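Local coordinates for protein beta-galactosidase (PDB 3TTY) that hydrolyses terminal beta-D-galactose units from beta-galactosides, using a TIM-barrel glycoside hydrolase domain that holds the sugar, at residues G13-E18 and A40-F45; M306-G311 and G325-W330; M343-R348 and K356-V361. All blocks are in the same frame, centred on the assembly; numbering follows the deposited sequence.

In the fold
The chain reaches contact 1 first. There 13-18 meets 40-45, closing the beta-alpha-beta unit of strand 10-14, helix 22-35 and strand 39-42. Much later, contact 2 closes a long loop between strand 303-307 and the start of helix 326-336. That helix leads directly into strand 339-344, and contact 3 closes a short loop beyond its end. The three contacts follow in series; none nests in or crosses another. In space the barrel joins them. Strand 339-344 lies between strands 303-307 and 10-14, so contact 3 stands between the other two. Phe-45, Glu-307, Phe-345 and His-358 bring all three to the galactose pocket.

Contact 1 (G13-E18 and A40-F45)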
loop_
_atom_site.group_PDB
_atom_site.type_symbol
_atom_site.label_atom_id
_atom_site.label_comp_id
_atom_site.label_asym_id
_atom_site.label_seq_id
_atom_site.Cartn_x
_atom_site.Cartn_y
_atom_site.Cartn_z
ATOM N N GLY A 13 -24.548 17.947 -23.671
ATOM C CA GLY A 13 -23.944 16.808 -22.986
ATOM C C GLY A 13 -24.915 15.954 -22.199
ATOM O O GLY A 13 -26.128 15.988 -22.437
ATOM N N ASP A 14 -24.375 15.180 -21.261
ATOM C CA ASP A 14 -25.183 14.293 -20.432
ATOM C C ASP A 14 -26.253 15.086 -19.690
ATOM O O ASP A 14 -25.966 16.107 -19.066
ATOM C CB ASP A 14 -24.307 13.515 -19.449
ATOM C CG ASP A 14 -23.691 12.249 -20.061
ATOM O OD1 ASP A 14 -23.150 12.312 -21.187
ATOM O OD2 ASP A 14 -23.739 11.179 -19.403
ATOM N N TYR A 15 -27.489 14.611 -19.768
ATOM C CA TYR A 15 -28.637 15.293 -19.181
ATOM C C TYR A 15 -29.537 14.220 -18.595
ATOM O O TYR A 15 -29.816 13.223 -19.250
ATOM C CB TYR A 15 -29.367 16.113 -20.264
ATOM C CG TYR A 15 -30.633 16.844 -19.829
ATOM C CD1 TYR A 15 -30.657 17.630 -18.673
ATOM C CD2 TYR A 15 -31.790 16.778 -20.596
ATOM C CE1 TYR A 15 -31.810 18.313 -18.286
ATOM C CE2 TYR A 15 -32.956 17.455 -20.212
ATOM C CZ TYR A 15 -32.954 18.224 -19.061
ATOM O OH TYR A 15 -34.102 18.884 -18.672
ATOM N N ASN A 16 -29.973 14.420 -17.354
ATOM C CA ASN A 16 -30.662 13.384 -16.589
ATOM C C ASN A 16 -31.893 13.890 -15.844
ATOM O O ASN A 16 -31.958 13.837 -14.619
ATOM C CB ASN A 16 -29.680 12.750 -15.614
ATOM C CG ASN A 16 -28.486 12.151 -16.324
ATOM O OD1 ASN A 16 -28.621 11.152 -17.011
ATOM N ND2 ASN A 16 -27.322 12.773 -16.183
ATOM N N PRO A 17 -32.884 14.374 -16.598
ATOM C CA PRO A 17 -34.090 14.960 -16.020
ATOM C C PRO A 17 -34.885 13.935 -15.228
ATOM O O PRO A 17 -35.675 14.334 -14.381
ATOM C CB PRO A 17 -34.878 15.415 -17.249
ATOM C CG PRO A 17 -34.379 14.531 -18.367
ATOM C CD PRO A 17 -32.921 14.353 -18.069
ATOM N N GLU A 18 -34.688 12.642 -15.489
ATOM C CA GLU A 18 -35.413 11.627 -14.723
ATOM C C GLU A 18 -34.986 11.607 -13.243
ATOM O O GLU A 18 -35.614 10.940 -12.419
ATOM C CB GLU A 18 -35.309 10.230 -15.369
ATOM C CG GLU A 18 -33.885 9.623 -15.418
ATOM C CD GLU A 18 -33.134 10.004 -16.686
ATOM O OE1 GLU A 18 -32.566 9.091 -17.328
ATOM O OE2 GLU A 18 -33.112 11.209 -17.048
ATOM N N ALA A 40 -28.455 16.991 -26.265
ATOM C CA ALA A 40 -28.611 16.340 -24.979
ATOM C C ALA A 40 -28.323 14.855 -25.142
ATOM O O ALA A 40 -28.804 14.223 -26.092
ATOM C CB ALA A 40 -30.035 16.561 -24.418
ATOM N N THR A 41 -27.523 14.310 -24.229
ATOM C CA THR A 41 -27.226 12.883 -24.193
ATOM C C THR A 41 -28.059 12.298 -23.067
ATOM O O THR A 41 -27.751 12.485 -21.896
ATOM C CB THR A 41 -25.727 12.630 -23.895
ATOM O OG1 THR A 41 -24.916 13.205 -24.930
ATOM C CG2 THR A 41 -25.429 11.132 -23.776
ATOM N N VAL A 42 -29.129 11.598 -23.413
ATOM C CA VAL A 42 -30.107 11.192 -22.412
ATOM C C VAL A 42 -30.209 9.680 -22.293
ATOM O O VAL A 42 -29.716 8.944 -23.154
ATOM C CB VAL A 42 -31.492 11.756 -22.744
ATOM C CG1 VAL A 42 -31.402 13.269 -22.950
ATOM C CG2 VAL A 42 -32.033 11.077 -23.991
ATOM N N ASN A 43 -30.826 9.230 -21.205
ATOM C CA ASN A 43 -31.070 7.807 -20.960
ATOM C C ASN A 43 -29.815 6.943 -20.794
ATOM O O ASN A 43 -29.830 5.752 -21.140
ATOM C CB ASN A 43 -31.924 7.220 -22.078
ATOM C CG ASN A 43 -32.545 5.887 -21.700
ATOM O OD1 ASN A 43 -33.159 5.745 -20.627
ATOM N ND2 ASN A 43 -32.378 4.894 -22.573
ATOM N N VAL A 44 -28.729 7.523 -20.283
ATOM C CA VAL A 44 -27.496 6.744 -20.106
ATOM C C VAL A 44 -27.644 5.741 -18.964
ATOM O O VAL A 44 -27.117 4.630 -19.032
ATOM C CB VAL A 44 -26.268 7.626 -19.839
ATOM C CG1 VAL A 44 -25.012 6.770 -19.711
ATOM C CG2 VAL A 44 -26.093 8.650 -20.933
ATOM N N PHE A 45 -28.387 6.115 -17.927
ATOM C CA PHE A 45 -28.408 5.318 -16.706
ATOM C C PHE A 45 -29.801 5.072 -16.165
ATOM O O PHE A 45 -30.080 5.368 -15.001
ATOM C CB PHE A 45 -27.527 5.962 -15.626
ATOM C CG PHE A 45 -26.039 5.825 -15.887
ATOM C CD1 PHE A 45 -25.439 4.574 -15.937
ATOM C CD2 PHE A 45 -25.242 6.943 -16.060
ATOM C CE1 PHE A 45 -24.066 4.438 -16.158
ATOM C CE2 PHE A 45 -23.870 6.818 -16.292
ATOM C CZ PHE A 45 -23.282 5.559 -16.341
HETATM O O HOH W 1 -22.444 13.737 -23.547
HETATM O O HOH W 2 -31.796 11.124 -19.518
HETATM O O HOH W 3 -28.059 10.611 -19.695
HETATM O O HOH W 4 -29.983 8.590 -16.809
#
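Asp-14 CG lies beside its backbone N (chi1 -84°) and Thr-41 OG1 does the same (chi1 -61°), which brings Thr-41 CG2 to the carboxylate, 3.6 Å from Asp-14 OD1. Both side chains lie on the sheet face that lines the barrel interior. Water 1 joins the polar ends, giving a proton to Asp-14 OD1 and accepting one from Thr-41 OG1. The backbones are parallel neighbours. Thr-41 N donates to Gly-13 O (2.8 Å), and Tyr-15 N donates to Thr-41 O (3.0 Å). This is the strand pair of a beta-alpha-beta crossover, with helix 22-35 between. On the helix-facing side, Tyr-15 CD2 lies 4.2 Å from Ala-40 CB and also touches Val-42 CG1. Its hydroxyl bonds to Asp-28. Past the strand ends the chains separate and waters fill in. Water 2 donates to Glu-18 OE2 (2.8 Å) and accepts from Asn-43 N (2.7 Å). Water 4 donates to Glu-18 OE1, which also bonds Ser-46, and accepts from Phe-45 N. The N-H groups of Asn-43 and Phe-45 are thus satisfied by waters bound to the Glu-18 carboxylate, consistent with a fixed path for the loop that carries Phe-45 to the galactose pocket.

Contact 2 (M306-G311 and G325-W330). With GLA (alpha-D-galactopyranose), chain H.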
loop_
_atom_site.group_PDB
_atom_site.type_symbol
_atom_site.label_atom_id
_atom_site.label_comp_id
_atom_site.label_asym_id
_atom_site.label_seq_id
_atom_site.Cartn_x
_atom_site.Cartn_y
_atom_site.Cartn_z
ATOM N N MET A 306 -17.329 13.638 -26.159
ATOM C CA MET A 306 -18.614 13.284 -25.569
ATOM C C MET A 306 -18.723 13.916 -24.192
ATOM O O MET A 306 -19.801 14.340 -23.790
ATOM C CB MET A 306 -18.782 11.763 -25.484
ATOM C CG MET A 306 -20.123 11.290 -24.929
ATOM S SD MET A 306 -21.507 11.557 -26.052
ATOM C CE MET A 306 -21.055 10.497 -27.433
ATOM N N GLU A 307 -17.606 13.977 -23.471
ATOM C CA GLU A 307 -17.608 14.607 -22.152
ATOM C C GLU A 307 -16.332 15.359 -21.789
ATOM O O GLU A 307 -15.251 15.129 -22.343
ATOM C CB GLU A 307 -17.856 13.590 -21.036
ATOM C CG GLU A 307 -19.002 12.633 -21.227
ATOM C CD GLU A 307 -18.940 11.541 -20.183
ATOM O OE1 GLU A 307 -18.404 11.837 -19.098
ATOM O OE2 GLU A 307 -19.402 10.400 -20.435
ATOM N N GLN A 308 -16.503 16.233 -20.807
ATOM C CA GLN A 308 -15.456 16.966 -20.117
ATOM C C GLN A 308 -16.271 17.678 -19.041
ATOM O O GLN A 308 -17.482 17.860 -19.204
ATOM C CB GLN A 308 -14.776 17.996 -21.035
ATOM C CG GLN A 308 -15.703 19.120 -21.517
ATOM C CD GLN A 308 -14.999 20.176 -22.375
ATOM O OE1 GLN A 308 -13.785 20.165 -22.534
ATOM N NE2 GLN A 308 -15.776 21.091 -22.927
ATOM N N THR A 309 -15.658 18.072 -17.937
ATOM C CA THR A 309 -16.437 18.822 -16.961
ATOM C C THR A 309 -16.459 20.312 -17.324
ATOM O O THR A 309 -15.480 20.838 -17.862
ATOM C CB THR A 309 -15.927 18.620 -15.527
ATOM O OG1 THR A 309 -16.595 19.538 -14.660
ATOM C CG2 THR A 309 -14.435 18.853 -15.449
ATOM N N PRO A 310 -17.591 20.988 -17.076
ATOM C CA PRO A 310 -17.597 22.454 -17.231
ATOM C C PRO A 310 -16.832 23.170 -16.107
ATOM O O PRO A 310 -16.508 24.350 -16.250
ATOM C CB PRO A 310 -19.094 22.817 -17.206
ATOM C CG PRO A 310 -19.786 21.639 -16.626
ATOM C CD PRO A 310 -18.950 20.427 -16.933
ATOM N N GLY A 311 -16.547 22.466 -15.011
ATOM C CA GLY A 311 -15.790 23.032 -13.904
ATOM C C GLY A 311 -14.883 22.020 -13.209
ATOM O O GLY A 311 -13.809 21.679 -13.715
ATOM N N GLY A 325 -11.649 31.019 -18.186
ATOM C CA GLY A 325 -11.214 30.830 -19.555
ATOM C C GLY A 325 -10.637 29.446 -19.851
ATOM O O GLY A 325 -10.475 29.072 -21.014
ATOM N N VAL A 326 -10.330 28.676 -18.808
ATOM C CA VAL A 326 -9.668 27.395 -19.021
ATOM C C VAL A 326 -10.615 26.372 -19.631
ATOM O O VAL A 326 -10.225 25.611 -20.509
ATOM C CB VAL A 326 -8.990 26.866 -17.745
ATOM C CG1 VAL A 326 -8.584 25.405 -17.906
ATOM C CG2 VAL A 326 -7.774 27.720 -17.428
ATOM N N MET A 327 -11.860 26.374 -19.181
ATOM C CA MET A 327 -12.866 25.494 -19.765
ATOM C C MET A 327 -12.932 25.724 -21.274
ATOM O O MET A 327 -13.001 24.773 -22.065
ATOM C CB MET A 327 -14.231 25.727 -19.099
ATOM C CG MET A 327 -15.350 24.778 -19.539
ATOM S SD MET A 327 -15.998 25.137 -21.188
ATOM C CE MET A 327 -16.651 26.788 -20.914
ATOM N N ARG A 328 -12.876 26.991 -21.673
ATOM C CA ARG A 328 -12.904 27.361 -23.091
ATOM C C ARG A 328 -11.627 26.925 -23.821
ATOM O O ARG A 328 -11.687 26.374 -24.917
ATOM C CB ARG A 328 -13.102 28.866 -23.229
ATOM C CG ARG A 328 -13.138 29.389 -24.646
ATOM C CD ARG A 328 -13.530 30.851 -24.581
ATOM N NE ARG A 328 -13.524 31.527 -25.872
ATOM C CZ ARG A 328 -12.461 32.143 -26.381
ATOM N NH1 ARG A 328 -11.313 32.148 -25.718
ATOM N NH2 ARG A 328 -12.542 32.749 -27.558
ATOM N N LEU A 329 -10.478 27.189 -23.201
ATOM C CA LEU A 329 -9.176 26.759 -23.716
ATOM C C LEU A 329 -9.186 25.274 -24.074
ATOM O O LEU A 329 -8.866 24.889 -25.194
ATOM C CB LEU A 329 -8.095 26.992 -22.660
ATOM C CG LEU A 329 -6.713 27.526 -23.040
ATOM C CD1 LEU A 329 -5.684 27.024 -22.044
ATOM C CD2 LEU A 329 -6.298 27.175 -24.458
ATOM N N TRP A 330 -9.569 24.452 -23.100
ATOM C CA TRP A 330 -9.539 22.995 -23.236
ATOM C C TRP A 330 -10.596 22.431 -24.185
ATOM O O TRP A 330 -10.434 21.322 -24.703
ATOM C CB TRP A 330 -9.639 22.328 -21.857
ATOM C CG TRP A 330 -8.439 22.565 -21.002
ATOM C CD1 TRP A 330 -7.354 23.318 -21.319
ATOM C CD2 TRP A 330 -8.199 22.041 -19.688
ATOM N NE1 TRP A 330 -6.444 23.294 -20.293
ATOM C CE2 TRP A 330 -6.936 22.520 -19.276
ATOM C CE3 TRP A 330 -8.928 21.217 -18.819
ATOM C CZ2 TRP A 330 -6.383 22.208 -18.035
ATOM C CZ3 TRP A 330 -8.378 20.904 -17.577
ATOM C CH2 TRP A 330 -7.114 21.398 -17.198
HETATM C C1 GLA H . -17.128 9.380 -17.097
HETATM C C2 GLA H . -18.575 8.846 -17.233
HETATM C C3 GLA H . -19.639 9.882 -16.830
HETATM C C4 GLA H . -19.226 10.470 -15.488
HETATM C C5 GLA H . -17.797 11.012 -15.585
HETATM C C6 GLA H . -17.435 11.668 -14.247
HETATM O O1 GLA H . -16.738 10.372 -18.065
HETATM O O2 GLA H . -18.823 8.427 -18.566
HETATM O O3 GLA H . -20.941 9.288 -16.687
HETATM O O4 GLA H . -19.266 9.401 -14.552
HETATM O O5 GLA H . -16.895 9.922 -15.805
HETATM O O6 GLA H . -16.288 12.514 -14.407
HETATM O O HOH W 5 -11.813 18.995 -23.810
HETATM O O HOH W 6 -12.993 22.255 -20.957
#
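Met-327 projects from the first turn of its helix onto Pro-310. Its CB lies 3.9 Å from Pro-310 O. CG, anti to the backbone N (chi1 -175°), is directed at the same carbonyl oxygen and comes nearer to it, at 3.5 Å. The chain then bends at chi2 (-75°). This carries SD past the proline toward the amide of Gln-308, 4.4 Å from its NE2. SD also lies beside the ring of Phe-344, 3.8 Å from Phe-344 CZ. A second bend at chi3 turns the CE methyl away from 306-311. The side chain also packs on Leu-379 of helix 371-386.

The contact belongs to the beta-alpha-beta unit of strand 303-307, helix 326-336 and strand 339-344 in the TIM barrel. As in this fold generally, residues at the C-terminal ends of the strands form the sugar site. Glu-307 lies near the C-terminal end of strand 303-307. Its OE2 accepts from galactose O2 (2.8 Å), and OE1 is modelled very close to galactose O1. Tyr-277 also bonds OE1.

The next residue, Gln-308, points the other way, to the helix. Its NE2 bonds to Ser-331 OG. Its OE1 reaches the helix backbone through two waters. Water 5 lies between OE1 and Trp-330 O, 2.8 Å from the latter. Water 6 bonds weakly to OE1 and donates to Met-327 O (2.8 Å). Beyond it, Thr-309 OG1 accepts from Gly-311 N (2.9 Å), forming an ST turn that bends the chain round Pro-310. Thr-309 OG1 is also hydrogen-bonded to Val-312 O. Gly-325 takes the N-cap position of the helix, and Glu-375 accepts from its N-H.

Contact 3 (M343-R348 and K356-V361); sequences MFFQLR and KYHGAV. With GLA (alpha-D-galactopyranose), chain H.
Phe-345 and His-358 form a T-shaped pair. The edge of the phenylalanine at CD2 meets the face of the imidazole. The planes stand at 88° and the centroids are 4.9 Å apart. The phenylalanine ring is itself sandwiched. Galactose C4 sits over the centre of one face, 3.8 Å above it, and Gln-346 CB sits over the other. The peptide bond between Phe-345 and Gln-346 is cis.

His-358 CG is anti to the backbone N (chi1 -162°), which turns the imidazole between its own chain and the sugar. ND1 donates to a lone pair of Gly-359 O at 2.9 Å, with the acceptor nearly in the ring plane. This bond fixes the ring's rotation. NE2 then faces galactose O6 and makes a weak bond of 2.9 Å. With an alanine here, Phe-345 would probably lose the wall that meets its edge and be freer to shift under the galactose, whose O6 would lose this weak partner.

Further along, Val-361 N donates to Gln-346 O (3.2 Å), in the carbonyl plane. Val-361 CG2 touches Phe-344 CD2 at 3.8 Å, their side chains crossing at about a right angle. It also meets CD2 of Leu-347, which runs alongside. Water 7 links Gln-346 NE2 to His-358 O, while Gln-346 OE1 bonds Asn-16. The loop after the eighth barrel strand therefore folds back on the residues around the end of strand 339-344, and the galactose gains an aromatic face and a weak bond from His-358 NE2 to its O6.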
loop_
_atom_site.group_PDB
_atom_site.type_symbol
_atom_site.label_atom_id
_atom_site.label_comp_id
_atom_site.label_asym_id
_atom_site.label_seq_id
_atom_site.Cartn_x
_atom_site.Cartn_y
_atom_site.Cartn_z
ATOM N N MET A 343 -19.049 18.535 -25.745
ATOM C CA MET A 343 -20.138 18.139 -24.875
ATOM C C MET A 343 -19.625 17.842 -23.469
ATOM O O MET A 343 -18.454 17.490 -23.283
ATOM C CB MET A 343 -20.875 16.961 -25.491
ATOM C CG MET A 343 -21.451 17.320 -26.844
ATOM S SD MET A 343 -21.878 15.948 -27.930
ATOM C CE MET A 343 -23.087 15.033 -26.965
ATOM N N PHE A 344 -20.504 18.014 -22.487
ATOM C CA PHE A 344 -20.134 17.963 -21.077
ATOM C C PHE A 344 -20.724 16.756 -20.373
ATOM O O PHE A 344 -21.782 16.242 -20.764
ATOM C CB PHE A 344 -20.711 19.188 -20.324
ATOM C CG PHE A 344 -20.166 20.518 -20.774
ATOM C CD1 PHE A 344 -18.856 20.886 -20.477
ATOM C CD2 PHE A 344 -20.980 21.415 -21.461
ATOM C CE1 PHE A 344 -18.347 22.111 -20.879
ATOM C CE2 PHE A 344 -20.483 22.653 -21.873
ATOM C CZ PHE A 344 -19.162 23.001 -21.580
ATOM N N PHE A 345 -20.061 16.335 -19.299
ATOM C CA PHE A 345 -20.800 15.777 -18.176
ATOM C C PHE A 345 -20.774 16.841 -17.076
ATOM O O PHE A 345 -19.695 17.326 -16.733
ATOM C CB PHE A 345 -20.184 14.477 -17.648
ATOM C CG PHE A 345 -21.008 13.823 -16.568
ATOM C CD1 PHE A 345 -21.973 12.873 -16.887
ATOM C CD2 PHE A 345 -20.851 14.186 -15.240
ATOM C CE1 PHE A 345 -22.756 12.279 -15.901
ATOM C CE2 PHE A 345 -21.629 13.599 -14.239
ATOM C CZ PHE A 345 -22.582 12.644 -14.574
ATOM N N GLN A 346 -21.928 17.259 -16.553
ATOM C CA GLN A 346 -23.245 17.012 -17.124
ATOM C C GLN A 346 -23.976 18.360 -17.146
ATOM O O GLN A 346 -23.433 19.365 -16.692
ATOM C CB GLN A 346 -24.029 15.981 -16.306
ATOM C CG GLN A 346 -24.134 16.288 -14.806
ATOM C CD GLN A 346 -25.017 15.282 -14.062
ATOM O OE1 GLN A 346 -26.055 14.870 -14.570
ATOM N NE2 GLN A 346 -24.599 14.883 -12.852
ATOM N N LEU A 347 -25.201 18.387 -17.663
ATOM C CA LEU A 347 -25.917 19.652 -17.824
ATOM C C LEU A 347 -26.495 20.224 -16.509
ATOM O O LEU A 347 -26.597 21.440 -16.347
ATOM C CB LEU A 347 -26.983 19.534 -18.919
ATOM C CG LEU A 347 -26.428 19.186 -20.298
ATOM C CD1 LEU A 347 -27.458 19.415 -21.388
ATOM C CD2 LEU A 347 -25.164 20.013 -20.568
ATOM N N ARG A 348 -26.855 19.356 -15.569
ATOM C CA ARG A 348 -27.301 19.817 -14.250
ATOM C C ARG A 348 -26.870 18.842 -13.156
ATOM O O ARG A 348 -27.088 17.641 -13.275
ATOM C CB ARG A 348 -28.816 20.040 -14.213
ATOM C CG ARG A 348 -29.445 19.738 -12.865
ATOM C CD ARG A 348 -30.353 20.831 -12.286
ATOM N NE ARG A 348 -31.204 21.573 -13.227
ATOM C CZ ARG A 348 -31.859 22.689 -12.879
ATOM N NH1 ARG A 348 -31.760 23.156 -11.639
ATOM N NH2 ARG A 348 -32.620 23.341 -13.747
ATOM N N LYS A 356 -22.382 14.192 -6.903
ATOM C CA LYS A 356 -23.009 15.476 -6.593
ATOM C C LYS A 356 -22.029 16.659 -6.573
ATOM O O LYS A 356 -22.463 17.809 -6.670
ATOM C CB LYS A 356 -23.779 15.402 -5.284
ATOM C CG LYS A 356 -22.931 15.001 -4.077
ATOM C CD LYS A 356 -23.834 14.640 -2.901
ATOM C CE LYS A 356 -23.028 14.274 -1.672
ATOM N NZ LYS A 356 -22.642 12.848 -1.660
ATOM N N TYR A 357 -20.725 16.386 -6.434
ATOM C CA TYR A 357 -19.712 17.447 -6.453
ATOM C C TYR A 357 -18.927 17.397 -7.748
ATOM O O TYR A 357 -17.844 17.964 -7.855
ATOM C CB TYR A 357 -18.806 17.427 -5.198
ATOM C CG TYR A 357 -19.666 17.437 -3.984
ATOM C CD1 TYR A 357 -20.758 18.291 -3.920
ATOM C CD2 TYR A 357 -19.474 16.536 -2.950
ATOM C CE1 TYR A 357 -21.608 18.275 -2.850
ATOM C CE2 TYR A 357 -20.323 16.520 -1.870
ATOM C CZ TYR A 357 -21.393 17.394 -1.826
ATOM O OH TYR A 357 -22.269 17.384 -0.760
ATOM N N HIS A 358 -19.492 16.707 -8.733
ATOM C CA HIS A 358 -19.072 16.888 -10.118
ATOM C C HIS A 358 -19.718 18.165 -10.679
ATOM O O HIS A 358 -20.901 18.440 -10.439
ATOM C CB HIS A 358 -19.439 15.674 -10.985
ATOM C CG HIS A 358 -18.672 15.599 -12.273
ATOM N ND1 HIS A 358 -18.902 16.457 -13.329
ATOM C CD2 HIS A 358 -17.671 14.776 -12.670
ATOM C CE1 HIS A 358 -18.076 16.164 -14.321
ATOM N NE2 HIS A 358 -17.316 15.152 -13.944
ATOM N N GLY A 359 -18.927 18.941 -11.411
ATOM C CA GLY A 359 -19.399 20.161 -12.043
ATOM C C GLY A 359 -20.472 19.928 -13.092
ATOM O O GLY A 359 -20.576 18.841 -13.680
ATOM N N ALA A 360 -21.283 20.956 -13.320
ATOM C CA ALA A 360 -22.308 20.917 -14.357
ATOM C C ALA A 360 -22.557 22.333 -14.854
ATOM O O ALA A 360 -22.123 23.301 -14.234
ATOM C CB ALA A 360 -23.591 20.307 -13.824
ATOM N N VAL A 361 -23.247 22.456 -15.980
ATOM C CA VAL A 361 -23.605 23.771 -16.495
ATOM C C VAL A 361 -24.553 24.484 -15.527
ATOM O O VAL A 361 -24.337 25.641 -15.179
ATOM C CB VAL A 361 -24.229 23.663 -17.873
ATOM C CG1 VAL A 361 -24.763 25.018 -18.321
ATOM C CG2 VAL A 361 -23.187 23.115 -18.857
HETATM C C1 GLA H . -17.128 9.380 -17.097
HETATM C C2 GLA H . -18.575 8.846 -17.233
HETATM C C3 GLA H . -19.639 9.882 -16.830
HETATM C C4 GLA H . -19.226 10.470 -15.488
HETATM C C5 GLA H . -17.797 11.012 -15.585
HETATM C C6 GLA H . -17.435 11.668 -14.247
HETATM O O1 GLA H . -16.738 10.372 -18.065
HETATM O O2 GLA H . -18.823 8.427 -18.566
HETATM O O3 GLA H . -20.941 9.288 -16.687
HETATM O O4 GLA H . -19.266 9.401 -14.552
HETATM O O5 GLA H . -16.895 9.922 -15.805
HETATM O O6 GLA H . -16.288 12.514 -14.407
HETATM O O HOH W 7 -22.971 16.579 -10.749
#